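Local coordinates for putative hemin storage protein (Bordetella bronchiseptica, PDB 6AU1) that probably cleaves deacetylated poly-beta-1,6-N-acetylglucosamine, a biofilm polysaccharide, this chain being the glycoside hydrolase domain of a longer protein, at residues Tyr62-His67 against Ala149-Phe154; Met89-Leu94 against Val230-Leu235; Pro95-Ser100 against Arg207-Phe212; Asn105-Lys110 against His138-Glu143. One frame throughout, in Å; residues are numbered along the deposited sequence.

In the fold
Contacts 2 and 3 are buried, contact 1 lies at the surface, and contact 4 is partly buried. Contact 2 spans the inside of the TIM-type barrel between strands 89-94 and 230-235, and contact 3 joins the loop after strand 89-94 to helix 195-223; both are built mainly of aromatic and aliphatic side chains. Contacts 1 and 4 both use helix 135-151, with loops against its last turn and its earlier turns, and add charged groups to a small apolar patch. They meet where His67 NE2 and Glu143 OE1 lie 2.7 Å apart, a probable hydrogen bond. Ile141 packs against Val96 O and the Phe212 ring, tying contact 4 to contact 3.

Contact 1 (Tyr62-His67 against Ala149-Phe154); sequences YFPNRH and AKAAHF
The methyl group of Ala151, on the last turn of helix 135-151, packs against the Phe63-Pro64 corner of the loop after strand 43-47. Its CB lies 3.8 Å from Pro64 CD and 4.0 Å from Pro64 CG, against the CG-CD edge of the proline ring. Phe63 adds only its root, with Phe63 CB 4.1 Å from Ala151 CB. Phe63 CG lies between the backbone N and the carbonyl carbon (chi1 59°), and the ring packs on Leu148 of the same helix, while Pro64 stays at the surface. Beyond Pro64 the loop is braced from within. Asn65 ND2 donates to Phe63 O (3.1 Å, N-H...O 162°), nearly in its own amide plane. Asn65 OD1 accepts from His67 N at 2.9 Å, the donor lying above the carbonyl plane, which makes an Asx turn. Arg66 CB then sits 4.0 Å above the plane of the His67 ring, over its centre. The long Arg66 and Lys150 side chains converge at the rim, Arg66 NH1 and Lys150 NZ being 4.3 Å apart with no bond between them. Arg66 NH1 instead forms salt bridges with Glu146 and Asp147 of helix 135-151. The contact is thus a small apolar patch at the helix end, beside two basic groups whose repulsion is probably eased by the acids bound to Arg66.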
# COMPACT_ATOMS: atom_id res chain seq x y z
N TYR A 62 -0.49 3.19 -15.17
CA TYR A 62 0.56 2.74 -16.10
C TYR A 62 0.18 1.46 -16.84
O TYR A 62 1.03 0.66 -17.21
CB TYR A 62 1.87 2.55 -15.34
CG TYR A 62 2.55 3.85 -14.89
CD1 TYR A 62 3.07 4.73 -15.83
CD2 TYR A 62 2.68 4.16 -13.54
CE1 TYR A 62 3.69 5.91 -15.43
CE2 TYR A 62 3.32 5.33 -13.13
CZ TYR A 62 3.82 6.20 -14.08
OH TYR A 62 4.45 7.36 -13.70
N PHE A 63 -1.12 1.27 -17.07
CA PHE A 63 -1.61 0.11 -17.81
C PHE A 63 -2.92 0.49 -18.49
O PHE A 63 -3.65 1.35 -17.99
CB PHE A 63 -1.80 -1.10 -16.87
CG PHE A 63 -2.76 -0.85 -15.73
CD1 PHE A 63 -2.32 -0.26 -14.56
CD2 PHE A 63 -4.11 -1.18 -15.85
CE1 PHE A 63 -3.20 0.01 -13.50
CE2 PHE A 63 -5.00 -0.92 -14.80
CZ PHE A 63 -4.54 -0.33 -13.62
N PRO A 64 -3.24 -0.14 -19.62
CA PRO A 64 -4.46 0.20 -20.36
C PRO A 64 -5.69 -0.28 -19.61
O PRO A 64 -5.71 -1.38 -19.07
CB PRO A 64 -4.28 -0.53 -21.70
CG PRO A 64 -3.33 -1.65 -21.41
CD PRO A 64 -2.43 -1.17 -20.31
N ASN A 65 -6.72 0.56 -19.55
CA ASN A 65 -7.91 0.23 -18.80
C ASN A 65 -9.08 1.09 -19.26
O ASN A 65 -8.89 2.05 -20.01
CB ASN A 65 -7.67 0.43 -17.30
CG ASN A 65 -7.59 1.88 -16.94
OD1 ASN A 65 -8.58 2.46 -16.49
ND2 ASN A 65 -6.44 2.50 -17.18
N ARG A 66 -10.28 0.74 -18.80
CA ARG A 66 -11.52 1.37 -19.25
C ARG A 66 -11.82 2.76 -18.69
O ARG A 66 -12.67 3.47 -19.24
CB ARG A 66 -12.71 0.48 -18.87
CG ARG A 66 -12.94 -0.71 -19.73
CD ARG A 66 -13.93 -1.61 -19.02
NE ARG A 66 -13.25 -2.54 -18.12
CZ ARG A 66 -13.84 -3.59 -17.56
NH1 ARG A 66 -13.14 -4.39 -16.78
NH2 ARG A 66 -15.13 -3.82 -17.79
N HIS A 67 -11.16 3.13 -17.61
CA HIS A 67 -11.64 4.25 -16.80
C HIS A 67 -10.68 5.42 -16.67
O HIS A 67 -11.11 6.58 -16.71
CB HIS A 67 -12.03 3.73 -15.41
CG HIS A 67 -13.22 2.83 -15.44
ND1 HIS A 67 -14.46 3.23 -15.90
CD2 HIS A 67 -13.36 1.52 -15.09
CE1 HIS A 67 -15.31 2.22 -15.83
NE2 HIS A 67 -14.67 1.18 -15.33
N ALA A 149 -5.42 -6.94 -14.45
CA ALA A 149 -5.17 -8.37 -14.56
C ALA A 149 -5.10 -8.81 -16.03
O ALA A 149 -4.36 -9.74 -16.37
CB ALA A 149 -6.25 -9.15 -13.83
N LYS A 150 -5.86 -8.13 -16.88
CA LYS A 150 -5.82 -8.38 -18.32
C LYS A 150 -4.54 -7.85 -18.97
O LYS A 150 -4.07 -8.38 -19.97
CB LYS A 150 -7.03 -7.72 -19.00
CG LYS A 150 -8.38 -8.30 -18.66
CD LYS A 150 -9.48 -7.40 -19.23
CE LYS A 150 -10.84 -8.07 -19.25
NZ LYS A 150 -11.89 -7.19 -19.84
N ALA A 151 -4.00 -6.78 -18.41
CA ALA A 151 -2.93 -6.03 -19.07
C ALA A 151 -1.54 -6.56 -18.78
O ALA A 151 -0.59 -6.27 -19.52
CB ALA A 151 -3.01 -4.55 -18.66
N ALA A 152 -1.40 -7.32 -17.70
CA ALA A 152 -0.06 -7.67 -17.25
C ALA A 152 -0.04 -8.99 -16.50
O ALA A 152 -1.06 -9.46 -16.01
CB ALA A 152 0.51 -6.56 -16.37
N HIS A 153 1.15 -9.57 -16.41
CA HIS A 153 1.38 -10.79 -15.67
C HIS A 153 2.18 -10.47 -14.42
O HIS A 153 3.25 -9.86 -14.51
CB HIS A 153 2.12 -11.81 -16.54
CG HIS A 153 2.40 -13.11 -15.85
ND1 HIS A 153 3.63 -13.43 -15.33
CD2 HIS A 153 1.59 -14.17 -15.58
CE1 HIS A 153 3.59 -14.63 -14.78
NE2 HIS A 153 2.36 -15.10 -14.92
N PHE A 154 1.69 -10.87 -13.26
CA PHE A 154 2.38 -10.58 -12.00
C PHE A 154 2.02 -11.62 -10.96
O PHE A 154 1.14 -12.45 -11.19
CB PHE A 154 2.05 -9.17 -11.50
CG PHE A 154 0.59 -8.84 -11.53
CD1 PHE A 154 0.01 -8.30 -12.67
CD2 PHE A 154 -0.21 -9.09 -10.42
CE1 PHE A 154 -1.34 -8.00 -12.70
CE2 PHE A 154 -1.56 -8.79 -10.45
CZ PHE A 154 -2.13 -8.25 -11.59

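Contact 2 (Met89-Leu94 against Val230-Leu235); sequences MVYAWL and VVARNL
Inside the parallel beta-barrel of this glycoside hydrolase domain, strands 89-94 and 230-235 face each other without backbone pairing, because strand 156-159 runs between them and bonds to both. Their local axes come within 8.5 Å, at 47° to each other, and side chains bridge the gap. Tyr91 carries most of it. Its CG stands anti to the carbonyl carbon (chi1 -71°), which sends the phenol over to the far strand, where Tyr91 OH meets Val230 CG1 at 3.3 Å and Tyr91 CZ lies 4.0 Å from the same methyl. The two side chains cross obliquely. Farther down the ring, Tyr91 CE2 is 4.3 Å from Ala232 CB, and Phe262 of the next strand packs against Tyr91, Val230 and Ala232 together. One step on, Trp93 NE1 and Asn234 OD1 stand 4.3 Å apart, too far for a hydrogen bond. The Trp93 indole instead meets Phe49 and Tyr335 edge-to-face, and Asn234 ND2 makes weak hydrogen bonds to Glu300 and to Ala264 O. Side chains that meet across the barrel from strands that are not neighbours are characteristic of a TIM-barrel interior.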
# COMPACT_ATOMS: atom_id res chain seq x y z
N MET A 89 10.00 -12.04 -7.88
CA MET A 89 8.55 -11.98 -7.95
C MET A 89 8.12 -10.53 -8.07
O MET A 89 8.80 -9.63 -7.58
CB MET A 89 7.93 -12.62 -6.71
CG MET A 89 8.24 -14.10 -6.57
SD MET A 89 7.46 -15.07 -7.88
CE MET A 89 6.03 -15.70 -7.01
N VAL A 90 7.00 -10.29 -8.74
CA VAL A 90 6.52 -8.91 -8.88
C VAL A 90 5.10 -8.78 -8.36
O VAL A 90 4.22 -9.54 -8.77
CB VAL A 90 6.57 -8.42 -10.35
CG1 VAL A 90 5.89 -7.03 -10.47
CG2 VAL A 90 8.00 -8.38 -10.84
N TYR A 91 4.88 -7.83 -7.44
CA TYR A 91 3.53 -7.54 -6.97
C TYR A 91 3.06 -6.26 -7.62
O TYR A 91 3.82 -5.30 -7.71
CB TYR A 91 3.48 -7.33 -5.45
CG TYR A 91 3.67 -8.54 -4.56
CD1 TYR A 91 4.67 -9.47 -4.81
CD2 TYR A 91 2.89 -8.71 -3.43
CE1 TYR A 91 4.86 -10.57 -3.96
CE2 TYR A 91 3.07 -9.79 -2.58
CZ TYR A 91 4.06 -10.72 -2.85
OH TYR A 91 4.25 -11.79 -2.01
N ALA A 92 1.80 -6.22 -8.06
CA ALA A 92 1.22 -4.98 -8.54
C ALA A 92 0.76 -4.16 -7.34
O ALA A 92 -0.05 -4.62 -6.55
CB ALA A 92 0.05 -5.26 -9.48
N TRP A 93 1.31 -2.95 -7.22
CA TRP A 93 0.97 -2.04 -6.14
C TRP A 93 -0.06 -1.03 -6.69
O TRP A 93 0.25 -0.27 -7.61
CB TRP A 93 2.25 -1.37 -5.63
CG TRP A 93 2.10 -0.17 -4.76
CD1 TRP A 93 1.09 0.11 -3.87
CD2 TRP A 93 3.01 0.93 -4.69
NE1 TRP A 93 1.33 1.32 -3.26
CE2 TRP A 93 2.50 1.85 -3.75
CE3 TRP A 93 4.22 1.23 -5.34
CZ2 TRP A 93 3.14 3.05 -3.44
CZ3 TRP A 93 4.86 2.44 -5.04
CH2 TRP A 93 4.31 3.33 -4.09
N LEU A 94 -1.28 -1.07 -6.16
CA LEU A 94 -2.38 -0.26 -6.71
C LEU A 94 -3.20 0.32 -5.56
O LEU A 94 -3.29 -0.31 -4.51
CB LEU A 94 -3.25 -1.13 -7.62
CG LEU A 94 -4.11 -0.54 -8.74
CD1 LEU A 94 -3.27 0.29 -9.72
CD2 LEU A 94 -4.88 -1.66 -9.46
N VAL A 230 -0.89 -14.08 -4.45
CA VAL A 230 -0.48 -13.64 -3.13
C VAL A 230 -0.93 -12.20 -2.91
O VAL A 230 -0.86 -11.40 -3.82
CB VAL A 230 1.04 -13.72 -2.95
CG1 VAL A 230 1.44 -13.41 -1.51
CG2 VAL A 230 1.54 -15.10 -3.36
N VAL A 231 -1.41 -11.88 -1.71
CA VAL A 231 -1.77 -10.49 -1.42
C VAL A 231 -1.10 -9.94 -0.17
O VAL A 231 -0.95 -10.63 0.85
CB VAL A 231 -3.31 -10.30 -1.29
CG1 VAL A 231 -4.00 -10.63 -2.63
CG2 VAL A 231 -3.89 -11.15 -0.15
N ALA A 232 -0.70 -8.67 -0.26
CA ALA A 232 -0.18 -7.93 0.89
C ALA A 232 -0.94 -6.62 0.99
O ALA A 232 -1.54 -6.17 0.00
CB ALA A 232 1.31 -7.67 0.73
N ARG A 233 -0.94 -6.01 2.17
CA ARG A 233 -1.54 -4.68 2.30
C ARG A 233 -0.68 -3.82 3.21
O ARG A 233 -0.16 -4.30 4.22
CB ARG A 233 -2.97 -4.78 2.84
CG ARG A 233 -3.67 -3.40 2.99
CD ARG A 233 -5.18 -3.55 3.23
NE ARG A 233 -5.77 -2.29 3.70
CZ ARG A 233 -6.95 -2.21 4.32
NH1 ARG A 233 -7.68 -3.31 4.52
NH2 ARG A 233 -7.38 -1.03 4.76
N ASN A 234 -0.50 -2.55 2.85
CA ASN A 234 0.20 -1.60 3.71
C ASN A 234 -0.59 -1.31 4.99
O ASN A 234 -1.79 -1.02 4.94
CB ASN A 234 0.43 -0.26 2.99
CG ASN A 234 1.53 -0.32 1.96
OD1 ASN A 234 1.36 0.17 0.85
ND2 ASN A 234 2.69 -0.89 2.33
N LEU A 235 0.12 -1.36 6.11
CA LEU A 235 -0.45 -1.08 7.42
C LEU A 235 0.35 0.04 8.08
O LEU A 235 1.59 -0.02 8.13
CB LEU A 235 -0.42 -2.34 8.30
CG LEU A 235 -0.84 -2.20 9.77
CD1 LEU A 235 -2.29 -1.72 9.90
CD2 LEU A 235 -0.65 -3.53 10.48

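Contact 3 (Pro95-Ser100 against Arg207-Phe212); sequences PVLTFS and RYLIDF
One long edge of the Phe212 ring fits into a notch between Val96 and Leu97, joining helix 195-223 to the loop that follows strand 89-94. Val96 CG1 meets the ring near its edge, slightly to one side of the plane, at 3.8 Å from Phe212 CD2; the two side chains run antiparallel as they pass. Leu97 CD2 comes in more from the other side, approaching Phe212 CE2 at 4.0 Å, its side chain running at a slant to the phenylalanine. The floor is the carbonyl of Val96: Val96 O lies 3.6 Å from Phe212 CE2, at the rim of the ring and close to its plane. Phe212 reaches in because its CG is anti to the backbone N (chi1 -178°), which carries the ring away from the helix backbone to the loop. One turn earlier Leu209 adds a shallower bump, its CD2 meeting Leu97 CD1 at 4.5 Å, a looser touch than those at the ring. The carboxylate of Asp162 accepts hydrogen bonds from the backbone N of Val96, Leu97 and Thr98, which would help hold this bend of the loop. Ile141 and His138 of helix 135-151 also pack against the Phe212 ring. Val96 O is buried and has no hydrogen-bonding partner in the model, but it lies in the plane of both the Phe212 and the Phe99 rings, at their edges. The slightly positive rims of these rings would partly compensate the carbonyl, so a contact that is otherwise wholly apolar probably carries a weak electrostatic component.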
# COMPACT_ATOMS: atom_id res chain seq x y z
N PRO A 95 -3.80 1.49 -5.76
CA PRO A 95 -4.72 2.02 -4.74
C PRO A 95 -5.92 1.11 -4.56
O PRO A 95 -6.30 0.38 -5.47
CB PRO A 95 -5.16 3.37 -5.32
CG PRO A 95 -4.10 3.73 -6.33
CD PRO A 95 -3.69 2.40 -6.91
N VAL A 96 -6.53 1.18 -3.38
CA VAL A 96 -7.77 0.48 -3.13
C VAL A 96 -8.95 1.37 -3.51
O VAL A 96 -9.96 0.89 -4.04
CB VAL A 96 -7.87 0.07 -1.65
CG1 VAL A 96 -9.17 -0.70 -1.39
CG2 VAL A 96 -6.64 -0.77 -1.25
N LEU A 97 -8.83 2.67 -3.22
CA LEU A 97 -9.94 3.62 -3.34
C LEU A 97 -9.65 4.86 -4.19
O LEU A 97 -10.56 5.40 -4.83
CB LEU A 97 -10.37 4.11 -1.96
CG LEU A 97 -10.76 3.07 -0.92
CD1 LEU A 97 -11.14 3.82 0.36
CD2 LEU A 97 -11.92 2.21 -1.43
N THR A 98 -8.40 5.33 -4.18
CA THR A 98 -8.10 6.63 -4.82
C THR A 98 -7.90 6.51 -6.33
O THR A 98 -6.79 6.24 -6.80
CB THR A 98 -6.85 7.32 -4.22
OG1 THR A 98 -5.69 6.48 -4.40
CG2 THR A 98 -7.04 7.64 -2.74
N PHE A 99 -8.99 6.69 -7.06
CA PHE A 99 -8.97 6.79 -8.52
C PHE A 99 -9.77 8.01 -8.90
O PHE A 99 -10.98 8.04 -8.69
CB PHE A 99 -9.54 5.53 -9.16
CG PHE A 99 -8.78 4.29 -8.80
CD1 PHE A 99 -7.65 3.92 -9.52
CD2 PHE A 99 -9.19 3.51 -7.72
CE1 PHE A 99 -6.93 2.77 -9.17
CE2 PHE A 99 -8.49 2.36 -7.37
CZ PHE A 99 -7.35 1.99 -8.10
N SER A 100 -9.10 9.01 -9.45
CA SER A 100 -9.76 10.25 -9.84
C SER A 100 -10.26 10.15 -11.27
O SER A 100 -9.65 10.68 -12.20
CB SER A 100 -8.82 11.45 -9.65
OG SER A 100 -8.53 11.62 -8.26
N ARG A 207 -13.37 -4.44 8.72
CA ARG A 207 -13.72 -5.67 8.02
C ARG A 207 -14.30 -5.38 6.64
O ARG A 207 -14.06 -6.15 5.69
CB ARG A 207 -14.70 -6.50 8.85
CG ARG A 207 -14.03 -7.13 10.05
CD ARG A 207 -14.94 -8.11 10.77
NE ARG A 207 -14.34 -8.59 12.02
CZ ARG A 207 -14.70 -8.17 13.23
NH1 ARG A 207 -15.67 -7.27 13.36
NH2 ARG A 207 -14.11 -8.66 14.31
N TYR A 208 -15.04 -4.28 6.51
CA TYR A 208 -15.60 -3.93 5.21
C TYR A 208 -14.50 -3.66 4.17
O TYR A 208 -14.57 -4.17 3.04
CB TYR A 208 -16.52 -2.70 5.32
CG TYR A 208 -17.31 -2.44 4.06
CD1 TYR A 208 -18.54 -3.04 3.85
CD2 TYR A 208 -16.81 -1.60 3.06
CE1 TYR A 208 -19.27 -2.81 2.70
CE2 TYR A 208 -17.52 -1.36 1.91
CZ TYR A 208 -18.75 -1.97 1.73
OH TYR A 208 -19.48 -1.74 0.58
N LEU A 209 -13.50 -2.87 4.55
CA LEU A 209 -12.38 -2.60 3.64
C LEU A 209 -11.62 -3.88 3.31
O LEU A 209 -11.23 -4.09 2.16
CB LEU A 209 -11.42 -1.57 4.23
CG LEU A 209 -11.97 -0.14 4.34
CD1 LEU A 209 -10.93 0.77 5.03
CD2 LEU A 209 -12.36 0.40 2.96
N ILE A 210 -11.41 -4.73 4.31
CA ILE A 210 -10.72 -5.99 4.05
C ILE A 210 -11.52 -6.85 3.07
O ILE A 210 -10.96 -7.40 2.11
CB ILE A 210 -10.47 -6.78 5.34
CG1 ILE A 210 -9.43 -6.06 6.20
CG2 ILE A 210 -10.02 -8.21 5.01
CD1 ILE A 210 -9.28 -6.63 7.64
N ASP A 211 -12.83 -6.96 3.30
CA ASP A 211 -13.69 -7.76 2.42
C ASP A 211 -13.65 -7.21 1.01
O ASP A 211 -13.65 -7.98 0.04
CB ASP A 211 -15.12 -7.79 2.95
CG ASP A 211 -15.27 -8.69 4.16
OD1 ASP A 211 -14.34 -9.49 4.42
OD2 ASP A 211 -16.32 -8.60 4.84
N PHE A 212 -13.61 -5.88 0.89
CA PHE A 212 -13.52 -5.25 -0.43
C PHE A 212 -12.23 -5.67 -1.12
O PHE A 212 -12.25 -6.02 -2.31
CB PHE A 212 -13.61 -3.73 -0.33
CG PHE A 212 -13.57 -3.03 -1.66
CD1 PHE A 212 -14.45 -3.38 -2.67
CD2 PHE A 212 -12.65 -2.02 -1.90
CE1 PHE A 212 -14.42 -2.73 -3.90
CE2 PHE A 212 -12.61 -1.35 -3.12
CZ PHE A 212 -13.49 -1.71 -4.12

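Contact 4 (Asn105-Lys110 against His138-Glu143); sequences NPAYGK and HRVISE
Val140 CG2 is gripped from two points of the loop 105-110: Ala107 CB lies 3.7 Å away and Asn105 OD1 3.6 Å away. This is the tight part, buried at Val140 and Ala107, with the branched end of the valine set against the turn. The second branch, Val140 CG1, reaches the same oxygen at 4.0 Å, so both methyls touch the Asn105 amide, which approaches from the opposite direction. That oxygen is already engaged, accepting from Ala107 N (2.9 Å, N-H...O 160°), with the donor tilted 23° from the carbonyl plane. The bond closes an Asx turn inside the type I beta turn from Asn105 to Tyr108, and a type II turn from Ala107 to Lys110 overlaps it, the pair packed against helix 135-151. Asn105 ND2 is held by His67 ND1, and His67 also packs on Val140. On the solvent side, exposed Pro106 and Arg139 touch through one guanidinium nitrogen alone. Their side chains cross at about a right angle, Pro106 CB standing 3.7 Å from Arg139 NH2 at the edge of the guanidinium. With the chain bent at chi3 (69°), the NH2 end lies beside Pro106. The arginine's firm charged partner is Asp136, bound through Arg139 NH1, whereas the pairing of Arg139 NE with Glu143 OE2 is long, at 4.0 Å.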
# COMPACT_ATOMS: atom_id res chain seq x y z
N ASN A 105 -17.72 9.73 -15.88
CA ASN A 105 -17.58 8.38 -15.33
C ASN A 105 -18.66 8.18 -14.27
O ASN A 105 -18.92 9.08 -13.48
CB ASN A 105 -16.19 8.19 -14.71
CG ASN A 105 -15.94 6.76 -14.26
OD1 ASN A 105 -16.37 6.36 -13.18
ND2 ASN A 105 -15.22 6.00 -15.08
N PRO A 106 -19.29 7.00 -14.24
CA PRO A 106 -20.37 6.73 -13.28
C PRO A 106 -19.95 6.93 -11.82
O PRO A 106 -20.80 7.25 -10.98
CB PRO A 106 -20.70 5.25 -13.53
CG PRO A 106 -20.24 4.98 -14.91
CD PRO A 106 -19.04 5.85 -15.13
N ALA A 107 -18.67 6.75 -11.52
CA ALA A 107 -18.20 6.89 -10.14
C ALA A 107 -17.74 8.31 -9.82
O ALA A 107 -17.31 8.57 -8.69
CB ALA A 107 -17.08 5.90 -9.86
N TYR A 108 -17.81 9.22 -10.79
CA TYR A 108 -17.28 10.57 -10.56
C TYR A 108 -17.94 11.24 -9.36
O TYR A 108 -19.17 11.37 -9.31
CB TYR A 108 -17.45 11.45 -11.80
CG TYR A 108 -16.89 12.85 -11.62
CD1 TYR A 108 -15.53 13.09 -11.73
CD2 TYR A 108 -17.72 13.93 -11.33
CE1 TYR A 108 -15.00 14.36 -11.56
CE2 TYR A 108 -17.20 15.21 -11.15
CZ TYR A 108 -15.84 15.41 -11.27
OH TYR A 108 -15.30 16.67 -11.11
N GLY A 109 -17.12 11.66 -8.41
CA GLY A 109 -17.61 12.40 -7.25
C GLY A 109 -18.20 11.53 -6.16
O GLY A 109 -18.64 12.04 -5.13
N LYS A 110 -18.22 10.21 -6.38
CA LYS A 110 -18.78 9.28 -5.40
C LYS A 110 -17.69 8.90 -4.42
O LYS A 110 -17.23 7.75 -4.37
CB LYS A 110 -19.37 8.04 -6.09
CG LYS A 110 -20.39 8.35 -7.17
CD LYS A 110 -21.49 9.29 -6.66
CE LYS A 110 -22.57 9.47 -7.72
NZ LYS A 110 -23.58 10.49 -7.31
N HIS A 138 -17.79 1.00 -6.43
CA HIS A 138 -17.41 -0.39 -6.21
C HIS A 138 -17.13 -1.10 -7.54
O HIS A 138 -16.10 -1.77 -7.72
CB HIS A 138 -18.52 -1.09 -5.43
CG HIS A 138 -18.16 -2.42 -4.86
ND1 HIS A 138 -18.11 -3.57 -5.62
CD2 HIS A 138 -17.89 -2.80 -3.58
CE1 HIS A 138 -17.79 -4.59 -4.84
NE2 HIS A 138 -17.67 -4.15 -3.60
N ARG A 139 -18.03 -0.91 -8.50
CA ARG A 139 -17.89 -1.56 -9.80
C ARG A 139 -16.72 -0.99 -10.59
O ARG A 139 -15.98 -1.73 -11.22
CB ARG A 139 -19.18 -1.41 -10.63
CG ARG A 139 -19.13 -2.17 -11.96
CD ARG A 139 -20.40 -1.95 -12.76
NE ARG A 139 -20.50 -0.58 -13.26
CZ ARG A 139 -21.28 0.36 -12.72
NH1 ARG A 139 -22.05 0.08 -11.67
NH2 ARG A 139 -21.29 1.58 -13.24
N VAL A 140 -16.57 0.33 -10.57
CA VAL A 140 -15.51 0.97 -11.35
C VAL A 140 -14.14 0.52 -10.83
O VAL A 140 -13.27 0.16 -11.63
CB VAL A 140 -15.62 2.51 -11.32
CG1 VAL A 140 -14.32 3.16 -11.81
CG2 VAL A 140 -16.80 2.96 -12.17
N ILE A 141 -13.95 0.50 -9.52
CA ILE A 141 -12.68 0.02 -8.96
C ILE A 141 -12.46 -1.44 -9.35
O ILE A 141 -11.36 -1.84 -9.73
CB ILE A 141 -12.65 0.17 -7.42
CG1 ILE A 141 -12.69 1.65 -7.04
CG2 ILE A 141 -11.39 -0.47 -6.86
CD1 ILE A 141 -12.99 1.88 -5.54
N SER A 142 -13.51 -2.23 -9.24
CA SER A 142 -13.44 -3.64 -9.63
C SER A 142 -12.97 -3.81 -11.07
O SER A 142 -12.18 -4.71 -11.39
CB SER A 142 -14.80 -4.30 -9.42
OG SER A 142 -15.13 -4.30 -8.04
N GLU A 143 -13.46 -2.93 -11.95
CA GLU A 143 -13.14 -3.04 -13.36
C GLU A 143 -11.72 -2.58 -13.65
O GLU A 143 -11.05 -3.10 -14.55
CB GLU A 143 -14.15 -2.24 -14.19
CG GLU A 143 -15.51 -2.97 -14.28
CD GLU A 143 -16.59 -2.15 -14.94
OE1 GLU A 143 -16.34 -0.98 -15.27
OE2 GLU A 143 -17.71 -2.68 -15.11